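Local atomic coordinates of LupI (Flavobacterium sp. YS-80-122, PDB entry 6IY4), a protein that probably inhibits metalloendopeptidases, as a small periplasmic beta-sheet protein of the Inh family of bacterial protease inhibitors. Residues 48-51 against 56-59. Residues are numbered along the deposited sequence; the frame is centred on the assembly and turned at random.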
ATOM      1  N   THR A  48       9.246  -0.982  -2.749  1.00 21.85           N
ATOM      2  CA  THR A  48      10.375  -0.695  -1.828  1.00 24.27           C
ATOM      3  C   THR A  48      10.200   0.681  -1.207  1.00 22.13           C
ATOM      4  O   THR A  48      10.799   0.910  -0.137  1.00 22.46           O
ATOM      5  CB  THR A  48      11.734  -0.820  -2.537  1.00 27.76           C
ATOM      6  OG1 THR A  48      11.774   0.089  -3.637  1.00 31.32           O
ATOM      7  CG2 THR A  48      11.983  -2.231  -3.021  1.00 30.82           C
ATOM      8  N   THR A  49       9.478   1.614  -1.844  1.00 20.68           N
ATOM      9  CA  THR A  49       9.213   2.927  -1.255  1.00 20.74           C
ATOM     10  C   THR A  49       7.770   3.337  -1.543  1.00 20.53           C
ATOM     11  O   THR A  49       7.046   2.618  -2.232  1.00 21.61           O
ATOM     12  CB  THR A  49      10.173   4.010  -1.718  1.00 23.20           C
ATOM     13  OG1 THR A  49      10.005   4.249  -3.123  1.00 27.15           O
ATOM     14  CG2 THR A  49      11.617   3.629  -1.456  1.00 22.89           C
ATOM     15  N   TRP A  50       7.365   4.416  -0.908  1.00 20.10           N
ATOM     16  CA  TRP A  50       6.003   4.948  -1.095  1.00 20.34           C
ATOM     17  C   TRP A  50       6.049   6.459  -1.113  1.00 19.23           C
ATOM     18  O   TRP A  50       6.951   7.053  -0.563  1.00 21.69           O
ATOM     19  CB  TRP A  50       5.055   4.383  -0.034  1.00 22.26           C
ATOM     20  CG  TRP A  50       5.474   4.647   1.378  1.00 21.84           C
ATOM     21  CD1 TRP A  50       6.248   3.868   2.186  1.00 20.63           C
ATOM     22  CD2 TRP A  50       5.063   5.775   2.176  1.00 19.11           C
ATOM     23  NE1 TRP A  50       6.371   4.447   3.410  1.00 20.30           N
ATOM     24  CE2 TRP A  50       5.646   5.612   3.445  1.00 20.06           C
ATOM     25  CE3 TRP A  50       4.287   6.916   1.938  1.00 20.33           C
ATOM     26  CZ2 TRP A  50       5.462   6.533   4.477  1.00 20.72           C
ATOM     27  CZ3 TRP A  50       4.074   7.818   2.969  1.00 20.99           C
ATOM     28  CH2 TRP A  50       4.670   7.640   4.220  1.00 21.17           C
ATOM     29  N   SER A  51       5.000   7.061  -1.669  1.00 20.40           N
ATOM     30  CA  SER A  51       4.894   8.527  -1.724  1.00 22.28           C
ATOM     31  C   SER A  51       3.440   8.926  -1.740  1.00 21.82           C
ATOM     32  O   SER A  51       2.675   8.476  -2.585  1.00 21.60           O
ATOM     33  CB  SER A  51       5.597   9.062  -2.933  1.00 26.30           C
ATOM     34  OG  SER A  51       5.679  10.474  -2.854  1.00 31.68           O
ATOM     35  N   GLY A  56      -4.261  10.295  -2.867  1.00 19.89           N
ATOM     36  CA  GLY A  56      -3.946   8.866  -2.890  1.00 20.02           C
ATOM     37  C   GLY A  56      -2.509   8.611  -2.509  1.00 19.39           C
ATOM     38  O   GLY A  56      -1.899   9.420  -1.758  1.00 20.24           O
ATOM     39  N   LEU A  57      -2.019   7.453  -2.916  1.00 19.67           N
ATOM     40  CA  LEU A  57      -0.721   6.970  -2.468  1.00 18.35           C
ATOM     41  C   LEU A  57      -0.064   6.176  -3.587  1.00 17.36           C
ATOM     42  O   LEU A  57      -0.744   5.340  -4.206  1.00 18.42           O
ATOM     43  CB  LEU A  57      -0.953   6.089  -1.246  1.00 18.63           C
ATOM     44  CG  LEU A  57       0.288   5.435  -0.637  1.00 20.75           C
ATOM     45  CD1 LEU A  57       1.186   6.507  -0.057  1.00 24.19           C
ATOM     46  CD2 LEU A  57      -0.065   4.450   0.459  1.00 23.07           C
ATOM     47  N   LEU A  58       1.236   6.349  -3.780  1.00 19.35           N
ATOM     48  CA  LEU A  58       2.017   5.547  -4.746  1.00 19.34           C
ATOM     49  C   LEU A  58       2.879   4.569  -3.982  1.00 19.68           C
ATOM     50  O   LEU A  58       3.588   5.013  -3.098  1.00 20.40           O
ATOM     51  CB  LEU A  58       2.937   6.435  -5.571  1.00 20.72           C
ATOM     52  CG  LEU A  58       2.267   7.228  -6.670  1.00 22.44           C
ATOM     53  CD1 LEU A  58       3.229   8.289  -7.149  1.00 22.18           C
ATOM     54  CD2 LEU A  58       1.849   6.356  -7.848  1.00 23.44           C
ATOM     55  N   LEU A  59       2.769   3.312  -4.334  1.00 19.32           N
ATOM     56  CA  LEU A  59       3.738   2.278  -3.944  1.00 18.43           C
ATOM     57  C   LEU A  59       4.695   2.148  -5.123  1.00 18.89           C
ATOM     58  O   LEU A  59       4.220   2.046  -6.265  1.00 19.71           O
ATOM     59  CB  LEU A  59       3.030   0.961  -3.677  1.00 20.03           C
ATOM     60  CG  LEU A  59       1.849   0.989  -2.703  1.00 21.86           C
ATOM     61  CD1 LEU A  59       1.356  -0.418  -2.472  1.00 23.46           C
ATOM     62  CD2 LEU A  59       2.233   1.674  -1.398  1.00 24.25           C
TER
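The indole of Trp50 is met obliquely by Leu57, whose CD1 lies 3.7 Å from CE3 on the six-membered ring; the Phe32 ring also meets the indole, their planes about 50° apart. Trp50 CG sits between its own backbone N and carbonyl carbon (chi1 57°), which carries the indole away from the partner strand and leaves CB, not the ring, beside Leu59 CD2 at 4.1 Å. With CG anti to the backbone N (chi1 178°), the Leu57 side chain reaches back toward the partner strand, and the same CD1 that touches the indole also packs 3.5 Å from Ser51 O.

The two backbones run antiparallel. Ser51 and Leu58 form a hydrogen-bonded pair: Leu58 N gives a nearly straight bond to Ser51 O at 2.8 Å, and Ser51 N binds Leu58 O at 2.9 Å, in the carbonyl plane. Leu58 O also takes a CA-H...O contact from Trp50 CA at 3.1 Å. Trp50 and Leu59 are the adjoining non-hydrogen-bonded pair, with side chains on one face of the sheet, while those of Ser51 and Leu58 leave from the other. On the N-terminal side of Trp50, Thr48 and Thr49 both face Ile60, a classic beta bulge.

The two strands make a beta hairpin, with 49-53 at an edge of the antiparallel sheet and 56-60 between it and 66-74, where Leu59 touches Leu70 and Leu58 touches Phe69. The Trp50 side chain touches Pro3 and Val6 of helix 3-6, and NE1 of this buried residue is hydrogen-bonded to Thr31 O; Arg30 NH1 hydrogen-bonds to Trp50 O, tying the preceding loop to the edge strand.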